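Cytochrome C-type biogenesis protein ccmF (Thermus thermophilus, PDB 6ZMQ) is a membrane-bound cytochrome c heme lyase that binds heme b and probably takes part in attaching heme to apocytochromes during cytochrome c maturation. Local coordinates at residues 277-282 with 426-431; 271-276 with 292-297; 420-425 with 469-474. All blocks are in the same frame, centred on the assembly; numbering follows the deposited sequence.

How the contacts relate
Contact 2 is fully buried between two membrane helices, contact 3 is mostly buried where helix 402-422 meets helix 460-484, and contact 1, at the loop that follows helix 402-422, is partly buried. Contacts 1 and 2 share helix 266-284 and touch each other, Thr277 OG1 lying 3.5 Å from Phe294 CD2. Contacts 1 and 3 adjoin in sequence at Leu425 and Leu426. Contacts 2 and 3, their centres about 23 Å apart, both reach the heme, through the iron ligand His276 and through Met420, and Phe279 of contact 1 touches it too. The chemistry runs from interlocking apolar side chains in contact 2, through a tyrosine against glycine in contact 3, to one aromatic pair in contact 1.

Contact 1 of 3, residues 277-282 with 426-431; sequences TAFVQQ and LPWRRA
Phe279 and Trp428 meet at their borders. The phenyl ring comes in at the outer edge of the indole, close to the indole plane, and CE2 of Phe279 is 3.5 Å from CH2 of Trp428. The neighbouring phenyl atom follows along the same border, with CZ of Phe279 4.0 Å from CZ2 of Trp428. The two planes are inclined by 35° and the centroids of the two six-membered rings are 5.9 Å apart, so the rings do not overlap and the pair is not a stack. It is the benzo side of the indole that does the touching. Phe279 has CG anti to its backbone N (chi1 167°), which lets the end of the ring reach the loop from the flank of helix 266-284, while Trp428 has CG anti to its carbonyl carbon (chi1 -67°) and reaches out of that loop to the helix. Val280 CG2 stands at the fringe of the pair, 4.5 Å from Trp428 CZ3.

Phe279 belongs to the heme pocket and also packs on Arg502, a heme-binding residue of helix 501-525. Trp428 makes a cation-pi contact with Arg362, and Leu366 of helix 362-384 touches Phe279. The loop itself is pinned nearby by hydrogen bonds from Arg429 N to Glu363 OE1 and between Arg430 N and Ser361 OG.

No hydrogen bond crosses between 277-282 and 426-431, and the shared surface is a modest 112 Å². The join is thus one of dispersion between aromatic rims, depending on shape rather than on polar direction, and the loop tryptophan forms a second layer behind a phenylalanine that itself lines the heme.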
loop_
_atom_site.group_PDB
_atom_site.type_symbol
_atom_site.label_atom_id
_atom_site.label_comp_id
_atom_site.label_asym_id
_atom_site.label_seq_id
_atom_site.Cartn_x
_atom_site.Cartn_y
_atom_site.Cartn_z
ATOM N N THR A 277 -5.987 -17.456 -1.649
ATOM C CA THR A 277 -7.159 -18.293 -1.370
ATOM C C THR A 277 -8.214 -18.063 -2.453
ATOM O O THR A 277 -8.911 -18.996 -2.780
ATOM C CB THR A 277 -7.424 -18.323 0.130
ATOM O OG1 THR A 277 -7.952 -17.069 0.500
ATOM C CG2 THR A 277 -6.145 -18.471 0.892
ATOM N N ALA A 278 -8.348 -16.835 -2.950
ATOM C CA ALA A 278 -9.341 -16.555 -3.991
ATOM C C ALA A 278 -8.921 -17.319 -5.212
ATOM O O ALA A 278 -9.734 -17.955 -5.759
ATOM C CB ALA A 278 -9.405 -15.096 -4.287
ATOM N N PHE A 279 -7.649 -17.328 -5.534
ATOM C CA PHE A 279 -7.214 -18.123 -6.681
ATOM C C PHE A 279 -7.552 -19.599 -6.481
ATOM O O PHE A 279 -8.005 -20.212 -7.409
ATOM C CB PHE A 279 -5.707 -17.996 -6.784
ATOM C CG PHE A 279 -5.148 -19.007 -7.726
ATOM C CD1 PHE A 279 -5.372 -18.904 -9.074
ATOM C CD2 PHE A 279 -4.489 -20.112 -7.257
ATOM C CE1 PHE A 279 -4.900 -19.861 -9.942
ATOM C CE2 PHE A 279 -4.022 -21.068 -8.129
ATOM C CZ PHE A 279 -4.218 -20.939 -9.471
ATOM N N VAL A 280 -7.365 -20.156 -5.296
ATOM C CA VAL A 280 -7.649 -21.602 -5.122
ATOM C C VAL A 280 -9.106 -21.889 -5.417
ATOM O O VAL A 280 -9.365 -22.769 -6.187
ATOM C CB VAL A 280 -7.307 -22.102 -3.719
ATOM C CG1 VAL A 280 -7.900 -23.458 -3.467
ATOM C CG2 VAL A 280 -5.822 -22.149 -3.537
ATOM N N GLN A 281 -10.018 -21.150 -4.821
ATOM C CA GLN A 281 -11.411 -21.504 -5.062
ATOM C C GLN A 281 -11.819 -21.117 -6.480
ATOM O O GLN A 281 -12.600 -21.849 -7.112
ATOM C CB GLN A 281 -12.360 -20.935 -4.003
ATOM C CG GLN A 281 -13.014 -19.666 -4.303
ATOM C CD GLN A 281 -13.914 -19.174 -3.185
ATOM O OE1 GLN A 281 -13.464 -18.975 -2.067
ATOM N NE2 GLN A 281 -15.186 -18.943 -3.495
ATOM N N GLN A 282 -11.159 -20.066 -7.042
ATOM C CA GLN A 282 -11.279 -19.681 -8.456
ATOM C C GLN A 282 -10.933 -20.845 -9.363
ATOM O O GLN A 282 -11.540 -21.033 -10.422
ATOM C CB GLN A 282 -10.365 -18.492 -8.811
ATOM C CG GLN A 282 -10.807 -17.075 -8.448
ATOM C CD GLN A 282 -9.702 -16.059 -8.702
ATOM O OE1 GLN A 282 -8.932 -16.187 -9.653
ATOM N NE2 GLN A 282 -9.590 -15.077 -7.821
ATOM N N LEU A 426 3.797 -28.563 -7.126
ATOM C CA LEU A 426 2.978 -29.632 -6.603
ATOM C C LEU A 426 1.690 -29.749 -7.411
ATOM O O LEU A 426 1.139 -28.740 -7.866
ATOM C CB LEU A 426 2.625 -29.385 -5.129
ATOM C CG LEU A 426 3.764 -29.411 -4.105
ATOM C CD1 LEU A 426 3.260 -29.026 -2.728
ATOM C CD2 LEU A 426 4.399 -30.789 -4.056
ATOM N N PRO A 427 1.196 -30.962 -7.622
ATOM C CA PRO A 427 -0.100 -31.129 -8.281
ATOM C C PRO A 427 -1.254 -30.874 -7.320
ATOM O O PRO A 427 -1.097 -30.863 -6.098
ATOM C CB PRO A 427 -0.066 -32.592 -8.738
ATOM C CG PRO A 427 0.747 -33.253 -7.680
ATOM C CD PRO A 427 1.851 -32.263 -7.387
ATOM N N TRP A 428 -2.427 -30.648 -7.909
ATOM C CA TRP A 428 -3.633 -30.382 -7.134
ATOM C C TRP A 428 -4.140 -31.652 -6.444
ATOM O O TRP A 428 -4.146 -32.732 -7.047
ATOM C CB TRP A 428 -4.735 -29.842 -8.042
ATOM C CG TRP A 428 -4.559 -28.467 -8.679
ATOM C CD1 TRP A 428 -4.456 -28.199 -10.015
ATOM C CD2 TRP A 428 -4.559 -27.188 -8.021
ATOM N NE1 TRP A 428 -4.356 -26.842 -10.224
ATOM C CE2 TRP A 428 -4.417 -26.200 -9.018
ATOM C CE3 TRP A 428 -4.638 -26.786 -6.692
ATOM C CZ2 TRP A 428 -4.359 -24.836 -8.720
ATOM C CZ3 TRP A 428 -4.584 -25.426 -6.396
ATOM C CH2 TRP A 428 -4.451 -24.472 -7.406
ATOM N N ARG A 429 -4.586 -31.480 -5.184
ATOM C CA ARG A 429 -5.180 -32.473 -4.251
ATOM C C ARG A 429 -4.530 -33.861 -4.295
ATOM O O ARG A 429 -5.157 -34.866 -4.633
ATOM C CB ARG A 429 -6.703 -32.601 -4.392
ATOM C CG ARG A 429 -7.306 -32.935 -3.003
ATOM C CD ARG A 429 -8.698 -32.419 -2.670
ATOM N NE ARG A 429 -9.160 -33.085 -1.447
ATOM C CZ ARG A 429 -10.404 -33.065 -0.976
ATOM N NH1 ARG A 429 -11.358 -32.417 -1.627
ATOM N NH2 ARG A 429 -10.692 -33.703 0.151
ATOM N N ARG A 430 -3.254 -33.898 -3.937
ATOM C CA ARG A 430 -2.506 -35.146 -3.863
ATOM C C ARG A 430 -2.526 -35.698 -2.436
ATOM O O ARG A 430 -2.548 -34.941 -1.461
ATOM C CB ARG A 430 -1.071 -34.897 -4.312
ATOM C CG ARG A 430 -0.169 -36.104 -4.474
ATOM C CD ARG A 430 1.236 -35.700 -4.897
ATOM N NE ARG A 430 2.026 -35.252 -3.746
ATOM C CZ ARG A 430 2.178 -33.987 -3.350
ATOM N NH1 ARG A 430 1.638 -32.984 -4.029
ATOM N NH2 ARG A 430 2.902 -33.718 -2.275
ATOM N N ALA A 431 -2.522 -37.033 -2.324
ATOM C CA ALA A 431 -2.470 -37.698 -1.020
ATOM C C ALA A 431 -1.143 -37.448 -0.307
ATOM O O ALA A 431 -1.116 -36.934 0.817
ATOM C CB ALA A 431 -2.714 -39.200 -1.188
#

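Contact 2 of 3, residues 271-276 with 292-297; sequences ATAFLH and FAFVTL. With HEM (protoporphyrin IX containing Fe), chain B.
Behind the heme b site, on the side of helix 266-284 turned from the porphyrin, Phe274 and Phe294 pack across a helix pair whose first member carries an axial ligand of the iron. Their CB atoms sit 3.6 Å apart, Phe274 CB to Phe294 CB, at the point where the backbones come nearest. From there the rings part. Phe274 has CG anti to its backbone N (chi1 167°), and its ring lies alongside Val295, whose CB stands 3.8 Å from the Phe274 ring centroid, over one face and offset toward the rim. The Phe294 ring goes the other way and offers a face to Ala273: the methyl CB is 4.1 Å from the Phe294 centroid, close to the ring normal. Both are CH-pi contacts, made in opposite senses across the interface.

The fold here is an antiparallel helical hairpin, helices 266-284 and 288-307 joined by a short turn, with local axes 8.6 Å apart at an angle of 150°. Replacing Phe274 with an alanine would probably leave Val295 without the ring face it packs on and open a gap between the helices beside Trp219, which touches both residues.

On the heme side of helix 266-284, His276 NE2 binds the iron at 2.3 Å, and His510 supplies the other protein ligand. A weak hydrogen bond of 3.3 Å runs from His276 ND1 to Thr272 O, one turn back, and may do a little to steady the imidazole. Next to it, Leu275 CD2 packs 3.6 Å from HEM CBD, the propionate carbon nearer the carboxylate.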
loop_
_atom_site.group_PDB
_atom_site.type_symbol
_atom_site.label_atom_id
_atom_site.label_comp_id
_atom_site.label_asym_id
_atom_site.label_seq_id
_atom_site.Cartn_x
_atom_site.Cartn_y
_atom_site.Cartn_z
ATOM N N ALA A 271 -4.408 -9.093 2.216
ATOM C CA ALA A 271 -4.756 -9.019 0.800
ATOM C C ALA A 271 -3.846 -9.881 -0.069
ATOM O O ALA A 271 -4.230 -10.234 -1.186
ATOM C CB ALA A 271 -4.730 -7.568 0.320
ATOM N N THR A 272 -2.787 -10.399 0.506
ATOM C CA THR A 272 -1.954 -11.355 -0.238
ATOM C C THR A 272 -2.472 -12.742 0.070
ATOM O O THR A 272 -2.654 -13.524 -0.834
ATOM C CB THR A 272 -0.536 -11.373 0.286
ATOM O OG1 THR A 272 -0.227 -10.019 0.049
ATOM C CG2 THR A 272 0.378 -12.196 -0.581
ATOM N N ALA A 273 -2.747 -13.022 1.323
ATOM C CA ALA A 273 -3.261 -14.352 1.662
ATOM C C ALA A 273 -4.593 -14.541 0.959
ATOM O O ALA A 273 -4.859 -15.570 0.377
ATOM C CB ALA A 273 -3.427 -14.406 3.141
ATOM N N PHE A 274 -5.374 -13.492 0.968
ATOM C CA PHE A 274 -6.698 -13.543 0.330
ATOM C C PHE A 274 -6.544 -13.772 -1.160
ATOM O O PHE A 274 -7.234 -14.565 -1.672
ATOM C CB PHE A 274 -7.440 -12.254 0.621
ATOM C CG PHE A 274 -8.650 -12.056 -0.222
ATOM C CD1 PHE A 274 -9.620 -13.001 -0.254
ATOM C CD2 PHE A 274 -8.787 -10.934 -0.987
ATOM C CE1 PHE A 274 -10.730 -12.799 -1.035
ATOM C CE2 PHE A 274 -9.894 -10.733 -1.768
ATOM C CZ PHE A 274 -10.870 -11.668 -1.789
ATOM N N LEU A 275 -5.574 -13.152 -1.799
ATOM C CA LEU A 275 -5.382 -13.318 -3.249
ATOM C C LEU A 275 -5.150 -14.797 -3.578
ATOM O O LEU A 275 -5.758 -15.313 -4.489
ATOM C CB LEU A 275 -4.173 -12.457 -3.582
ATOM C CG LEU A 275 -4.029 -12.059 -5.028
ATOM C CD1 LEU A 275 -2.972 -11.017 -5.175
ATOM C CD2 LEU A 275 -3.637 -13.256 -5.826
ATOM N N HIS A 276 -4.266 -15.433 -2.834
ATOM C CA HIS A 276 -3.975 -16.864 -3.012
ATOM C C HIS A 276 -5.211 -17.715 -2.701
ATOM O O HIS A 276 -5.416 -18.634 -3.429
ATOM C CB HIS A 276 -2.720 -17.241 -2.220
ATOM C CG HIS A 276 -1.446 -16.738 -2.803
ATOM N ND1 HIS A 276 -1.271 -15.457 -3.172
ATOM C CD2 HIS A 276 -0.290 -17.343 -3.064
ATOM C CE1 HIS A 276 -0.076 -15.306 -3.653
ATOM N NE2 HIS A 276 0.538 -16.434 -3.616
ATOM N N PHE A 292 -13.823 -15.842 2.729
ATOM C CA PHE A 292 -14.720 -14.914 3.414
ATOM C C PHE A 292 -14.008 -14.238 4.585
ATOM O O PHE A 292 -14.065 -13.001 4.728
ATOM C CB PHE A 292 -15.959 -15.665 3.918
ATOM C CG PHE A 292 -16.952 -16.040 2.845
ATOM C CD1 PHE A 292 -17.271 -15.152 1.824
ATOM C CD2 PHE A 292 -17.610 -17.265 2.891
ATOM C CE1 PHE A 292 -18.202 -15.489 0.845
ATOM C CE2 PHE A 292 -18.510 -17.626 1.896
ATOM C CZ PHE A 292 -18.814 -16.726 0.873
ATOM N N ALA A 293 -13.275 -15.041 5.384
ATOM C CA ALA A 293 -12.487 -14.519 6.503
ATOM C C ALA A 293 -11.422 -13.527 6.036
ATOM O O ALA A 293 -11.295 -12.429 6.594
ATOM C CB ALA A 293 -11.838 -15.675 7.266
ATOM N N PHE A 294 -10.692 -13.874 4.970
ATOM C CA PHE A 294 -9.577 -13.048 4.533
ATOM C C PHE A 294 -10.046 -11.764 3.864
ATOM O O PHE A 294 -9.401 -10.727 4.031
ATOM C CB PHE A 294 -8.653 -13.832 3.604
ATOM C CG PHE A 294 -7.727 -14.771 4.324
ATOM C CD1 PHE A 294 -7.285 -14.475 5.603
ATOM C CD2 PHE A 294 -7.273 -15.936 3.714
ATOM C CE1 PHE A 294 -6.433 -15.336 6.280
ATOM C CE2 PHE A 294 -6.416 -16.804 4.382
ATOM C CZ PHE A 294 -5.998 -16.501 5.668
ATOM N N VAL A 295 -11.154 -11.795 3.115
ATOM C CA VAL A 295 -11.604 -10.555 2.480
ATOM C C VAL A 295 -12.216 -9.611 3.516
ATOM O O VAL A 295 -12.029 -8.389 3.427
ATOM C CB VAL A 295 -12.556 -10.825 1.292
ATOM C CG1 VAL A 295 -13.848 -11.450 1.715
ATOM C CG2 VAL A 295 -12.791 -9.545 0.457
ATOM N N THR A 296 -12.856 -10.156 4.573
ATOM C CA THR A 296 -13.364 -9.283 5.634
ATOM C C THR A 296 -12.223 -8.649 6.429
ATOM O O THR A 296 -12.199 -7.422 6.623
ATOM C CB THR A 296 -14.304 -10.062 6.562
ATOM O OG1 THR A 296 -15.365 -10.657 5.802
ATOM C CG2 THR A 296 -14.883 -9.150 7.630
ATOM N N LEU A 297 -11.230 -9.462 6.806
ATOM C CA LEU A 297 -10.105 -8.989 7.605
ATOM C C LEU A 297 -9.219 -8.037 6.809
ATOM O O LEU A 297 -8.812 -6.992 7.322
ATOM C CB LEU A 297 -9.299 -10.182 8.115
ATOM C CG LEU A 297 -9.948 -10.948 9.269
ATOM C CD1 LEU A 297 -9.216 -12.267 9.533
ATOM C CD2 LEU A 297 -10.046 -10.121 10.530
HETATM C CHA HEM B . -0.140 -16.182 -8.160
HETATM C CHB HEM B . 1.755 -19.479 -5.071
HETATM C CHC HEM B . 3.500 -15.835 -2.274
HETATM C CHD HEM B . 1.989 -12.657 -5.651
HETATM C C1A HEM B . 0.238 -17.357 -7.529
HETATM C C2A HEM B . -0.141 -18.644 -7.999
HETATM C C3A HEM B . 0.381 -19.567 -7.142
HETATM C C4A HEM B . 1.083 -18.883 -6.133
HETATM C CMA HEM B . 0.242 -21.060 -7.238
HETATM C CAA HEM B . -0.972 -18.955 -9.235
HETATM C CBA HEM B . -0.134 -18.867 -10.524
HETATM C CGA HEM B . 0.960 -19.905 -10.542
HETATM O O1A HEM B . 2.158 -19.543 -10.590
HETATM O O2A HEM B . 0.666 -21.122 -10.508
HETATM C C1B HEM B . 2.365 -18.732 -4.042
HETATM C C2B HEM B . 2.867 -19.314 -2.855
HETATM C C3B HEM B . 3.354 -18.317 -2.067
HETATM C C4B HEM B . 3.115 -17.069 -2.790
HETATM C CMB HEM B . 2.880 -20.771 -2.517
HETATM C CAB HEM B . 3.971 -18.427 -0.740
HETATM C CBB HEM B . 3.043 -18.173 0.396
HETATM C C1C HEM B . 3.310 -14.675 -2.992
HETATM C C2C HEM B . 3.892 -13.442 -2.695
HETATM C C3C HEM B . 3.452 -12.569 -3.661
HETATM C C4C HEM B . 2.606 -13.259 -4.561
HETATM C CMC HEM B . 4.810 -13.089 -1.554
HETATM C CAC HEM B . 3.801 -11.161 -3.732
HETATM C CBC HEM B . 4.884 -10.719 -4.642
HETATM C C1D HEM B . 1.214 -13.322 -6.614
HETATM C C2D HEM B . 0.468 -12.671 -7.696
HETATM C C3D HEM B . -0.135 -13.649 -8.410
HETATM C C4D HEM B . 0.265 -14.913 -7.750
HETATM C CMD HEM B . 0.386 -11.193 -7.959
HETATM C CAD HEM B . -1.026 -13.483 -9.631
HETATM C CBD HEM B . -2.486 -13.708 -9.217
HETATM C CGD HEM B . -3.498 -13.439 -10.305
HETATM O O1D HEM B . -4.071 -14.377 -10.904
HETATM O O2D HEM B . -3.789 -12.265 -10.599
HETATM N NA HEM B . 0.971 -17.539 -6.373
HETATM N NB HEM B . 2.520 -17.395 -3.948
HETATM N NC HEM B . 2.567 -14.559 -4.136
HETATM N ND HEM B . 1.055 -14.627 -6.711
HETATM FE FE HEM B . 1.897 -16.030 -5.395
#

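Contact 3 of 3, residues 420-425 with 469-474; sequences MGVGPL and FLYNAA. With HEM (protoporphyrin IX containing Fe), chain B.
Tyr471 of helix 460-484 lays its phenol obliquely against Gly421 of helix 402-422. The packing is of ring on backbone: Tyr471 CZ is 4.0 Å from Gly421 CA. With CG anti to the backbone N (chi1 153°), the tyrosine sends its ring across to the other helix. A side chain on Gly421 would point at this ring. Gly421 and Asn472 are the nearest residues of the two backbones, with their CA atoms 5.3 Å apart. Val422 is touched at CB by the end of the phenol, 3.3 Å from Tyr471 OH.

The polar contacts centre on that hydroxyl. Tyr471 OH is hydrogen-bonded to Leu418 O, in the preceding turn of helix 402-422. It also comes 2.9 Å from Val422 N, but the angle is poor and this is not a hydrogen bond.

Contacts with the heme come from the far side of 420-425. Met420 CB lies 3.6 Å from HEM CAB, at a vinyl group, and a bend at the end of the side chain brings Met420 CE to 3.7 Å from the ring methyl HEM CMC. Pro424 CD is 4.0 Å from the meso carbon HEM CHB. Met420 also touches the axial ligand His510.

Residues 420-425 thus lie between tyrosine and porphyrin: the side chains of Met420 and Pro424 pack on the heme with carbon atoms, while on the tyrosine side glycine allows the close approach and the contact is made largely with main chain, at Gly421 and through the phenol's hydrogen bond to Leu418 O.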
loop_
_atom_site.group_PDB
_atom_site.type_symbol
_atom_site.label_atom_id
_atom_site.label_comp_id
_atom_site.label_asym_id
_atom_site.label_seq_id
_atom_site.Cartn_x
_atom_site.Cartn_y
_atom_site.Cartn_z
ATOM N N MET A 420 6.633 -20.498 -1.549
ATOM C CA MET A 420 6.423 -19.921 -2.876
ATOM C C MET A 420 7.141 -20.699 -3.967
ATOM O O MET A 420 6.619 -20.885 -5.074
ATOM C CB MET A 420 6.859 -18.466 -2.833
ATOM C CG MET A 420 7.021 -17.762 -4.134
ATOM S SD MET A 420 7.734 -16.125 -3.915
ATOM C CE MET A 420 7.336 -15.728 -2.212
ATOM N N GLY A 421 8.352 -21.151 -3.666
ATOM C CA GLY A 421 9.038 -22.038 -4.583
ATOM C C GLY A 421 8.430 -23.428 -4.642
ATOM O O GLY A 421 8.246 -23.984 -5.728
ATOM N N VAL A 422 8.122 -24.019 -3.482
ATOM C CA VAL A 422 7.750 -25.440 -3.500
ATOM C C VAL A 422 6.292 -25.658 -3.952
ATOM O O VAL A 422 5.953 -26.734 -4.463
ATOM C CB VAL A 422 8.057 -26.096 -2.129
ATOM C CG1 VAL A 422 7.032 -25.738 -1.068
ATOM C CG2 VAL A 422 8.220 -27.626 -2.260
ATOM N N GLY A 423 5.420 -24.650 -3.821
ATOM C CA GLY A 423 3.988 -24.818 -3.979
ATOM C C GLY A 423 3.457 -25.089 -5.375
ATOM O O GLY A 423 2.773 -26.091 -5.601
ATOM N N PRO A 424 3.731 -24.190 -6.339
ATOM C CA PRO A 424 3.286 -24.425 -7.726
ATOM C C PRO A 424 3.920 -25.611 -8.459
ATOM O O PRO A 424 3.457 -25.973 -9.545
ATOM C CB PRO A 424 3.654 -23.102 -8.421
ATOM C CG PRO A 424 4.513 -22.348 -7.390
ATOM C CD PRO A 424 3.895 -22.749 -6.117
ATOM N N LEU A 425 4.949 -26.240 -7.887
ATOM C CA LEU A 425 5.535 -27.457 -8.433
ATOM C C LEU A 425 4.885 -28.712 -7.878
ATOM O O LEU A 425 5.366 -29.820 -8.145
ATOM C CB LEU A 425 7.038 -27.498 -8.151
ATOM C CG LEU A 425 7.979 -26.743 -9.086
ATOM C CD1 LEU A 425 9.413 -27.151 -8.802
ATOM C CD2 LEU A 425 7.635 -27.070 -10.533
ATOM N N PHE A 469 17.160 -17.510 -2.310
ATOM C CA PHE A 469 16.984 -16.888 -3.622
ATOM C C PHE A 469 17.409 -17.817 -4.757
ATOM O O PHE A 469 16.781 -17.824 -5.823
ATOM C CB PHE A 469 17.766 -15.582 -3.695
ATOM C CG PHE A 469 17.793 -14.964 -5.069
ATOM C CD1 PHE A 469 16.644 -14.355 -5.576
ATOM C CD2 PHE A 469 18.956 -14.991 -5.848
ATOM C CE1 PHE A 469 16.634 -13.781 -6.832
ATOM C CE2 PHE A 469 18.981 -14.425 -7.118
ATOM C CZ PHE A 469 17.810 -13.810 -7.619
ATOM N N LEU A 470 18.495 -18.578 -4.562
ATOM C CA LEU A 470 18.947 -19.508 -5.598
ATOM C C LEU A 470 17.968 -20.662 -5.770
ATOM O O LEU A 470 17.665 -21.069 -6.899
ATOM C CB LEU A 470 20.350 -20.023 -5.271
ATOM C CG LEU A 470 21.460 -19.159 -5.872
ATOM C CD1 LEU A 470 22.744 -19.232 -5.077
ATOM C CD2 LEU A 470 21.708 -19.570 -7.324
ATOM N N TYR A 471 17.437 -21.165 -4.651
ATOM C CA TYR A 471 16.337 -22.124 -4.649
ATOM C C TYR A 471 15.099 -21.564 -5.352
ATOM O O TYR A 471 14.407 -22.286 -6.085
ATOM C CB TYR A 471 16.028 -22.477 -3.190
ATOM C CG TYR A 471 14.609 -22.902 -2.914
ATOM C CD1 TYR A 471 14.177 -24.171 -3.265
ATOM C CD2 TYR A 471 13.695 -22.033 -2.319
ATOM C CE1 TYR A 471 12.883 -24.572 -3.030
ATOM C CE2 TYR A 471 12.396 -22.418 -2.101
ATOM C CZ TYR A 471 11.997 -23.695 -2.447
ATOM O OH TYR A 471 10.708 -24.097 -2.210
ATOM N N ASN A 472 14.817 -20.270 -5.153
ATOM C CA ASN A 472 13.628 -19.653 -5.733
ATOM C C ASN A 472 13.763 -19.479 -7.241
ATOM O O ASN A 472 12.811 -19.751 -7.982
ATOM C CB ASN A 472 13.356 -18.305 -5.066
ATOM C CG ASN A 472 12.360 -18.399 -3.918
ATOM O OD1 ASN A 472 11.383 -19.133 -3.996
ATOM N ND2 ASN A 472 12.593 -17.629 -2.860
ATOM N N ALA A 473 14.928 -19.018 -7.710
ATOM C CA ALA A 473 15.173 -18.917 -9.150
ATOM C C ALA A 473 15.196 -20.291 -9.812
ATOM O O ALA A 473 14.766 -20.434 -10.973
ATOM C CB ALA A 473 16.486 -18.181 -9.415
ATOM N N ALA A 474 15.660 -21.311 -9.074
ATOM C CA ALA A 474 15.564 -22.695 -9.530
ATOM C C ALA A 474 14.110 -23.128 -9.712
ATOM O O ALA A 474 13.772 -23.788 -10.701
ATOM C CB ALA A 474 16.277 -23.618 -8.544
HETATM C CHA HEM B . -0.140 -16.182 -8.160
HETATM C CHB HEM B . 1.755 -19.479 -5.071
HETATM C CHC HEM B . 3.500 -15.835 -2.274
HETATM C CHD HEM B . 1.989 -12.657 -5.651
HETATM C C1A HEM B . 0.238 -17.357 -7.529
HETATM C C2A HEM B . -0.141 -18.644 -7.999
HETATM C C3A HEM B . 0.381 -19.567 -7.142
HETATM C C4A HEM B . 1.083 -18.883 -6.133
HETATM C CMA HEM B . 0.242 -21.060 -7.238
HETATM C CAA HEM B . -0.972 -18.955 -9.235
HETATM C CBA HEM B . -0.134 -18.867 -10.524
HETATM C CGA HEM B . 0.960 -19.905 -10.542
HETATM O O1A HEM B . 2.158 -19.543 -10.590
HETATM O O2A HEM B . 0.666 -21.122 -10.508
HETATM C C1B HEM B . 2.365 -18.732 -4.042
HETATM C C2B HEM B . 2.867 -19.314 -2.855
HETATM C C3B HEM B . 3.354 -18.317 -2.067
HETATM C C4B HEM B . 3.115 -17.069 -2.790
HETATM C CMB HEM B . 2.880 -20.771 -2.517
HETATM C CAB HEM B . 3.971 -18.427 -0.740
HETATM C CBB HEM B . 3.043 -18.173 0.396
HETATM C C1C HEM B . 3.310 -14.675 -2.992
HETATM C C2C HEM B . 3.892 -13.442 -2.695
HETATM C C3C HEM B . 3.452 -12.569 -3.661
HETATM C C4C HEM B . 2.606 -13.259 -4.561
HETATM C CMC HEM B . 4.810 -13.089 -1.554
HETATM C CAC HEM B . 3.801 -11.161 -3.732
HETATM C CBC HEM B . 4.884 -10.719 -4.642
HETATM C C1D HEM B . 1.214 -13.322 -6.614
HETATM C C2D HEM B . 0.468 -12.671 -7.696
HETATM C C3D HEM B . -0.135 -13.649 -8.410
HETATM C C4D HEM B . 0.265 -14.913 -7.750
HETATM C CMD HEM B . 0.386 -11.193 -7.959
HETATM C CAD HEM B . -1.026 -13.483 -9.631
HETATM C CBD HEM B . -2.486 -13.708 -9.217
HETATM C CGD HEM B . -3.498 -13.439 -10.305
HETATM O O1D HEM B . -4.071 -14.377 -10.904
HETATM O O2D HEM B . -3.789 -12.265 -10.599
HETATM N NA HEM B . 0.971 -17.539 -6.373
HETATM N NB HEM B . 2.520 -17.395 -3.948
HETATM N NC HEM B . 2.567 -14.559 -4.136
HETATM N ND HEM B . 1.055 -14.627 -6.711
HETATM FE FE HEM B . 1.897 -16.030 -5.395
#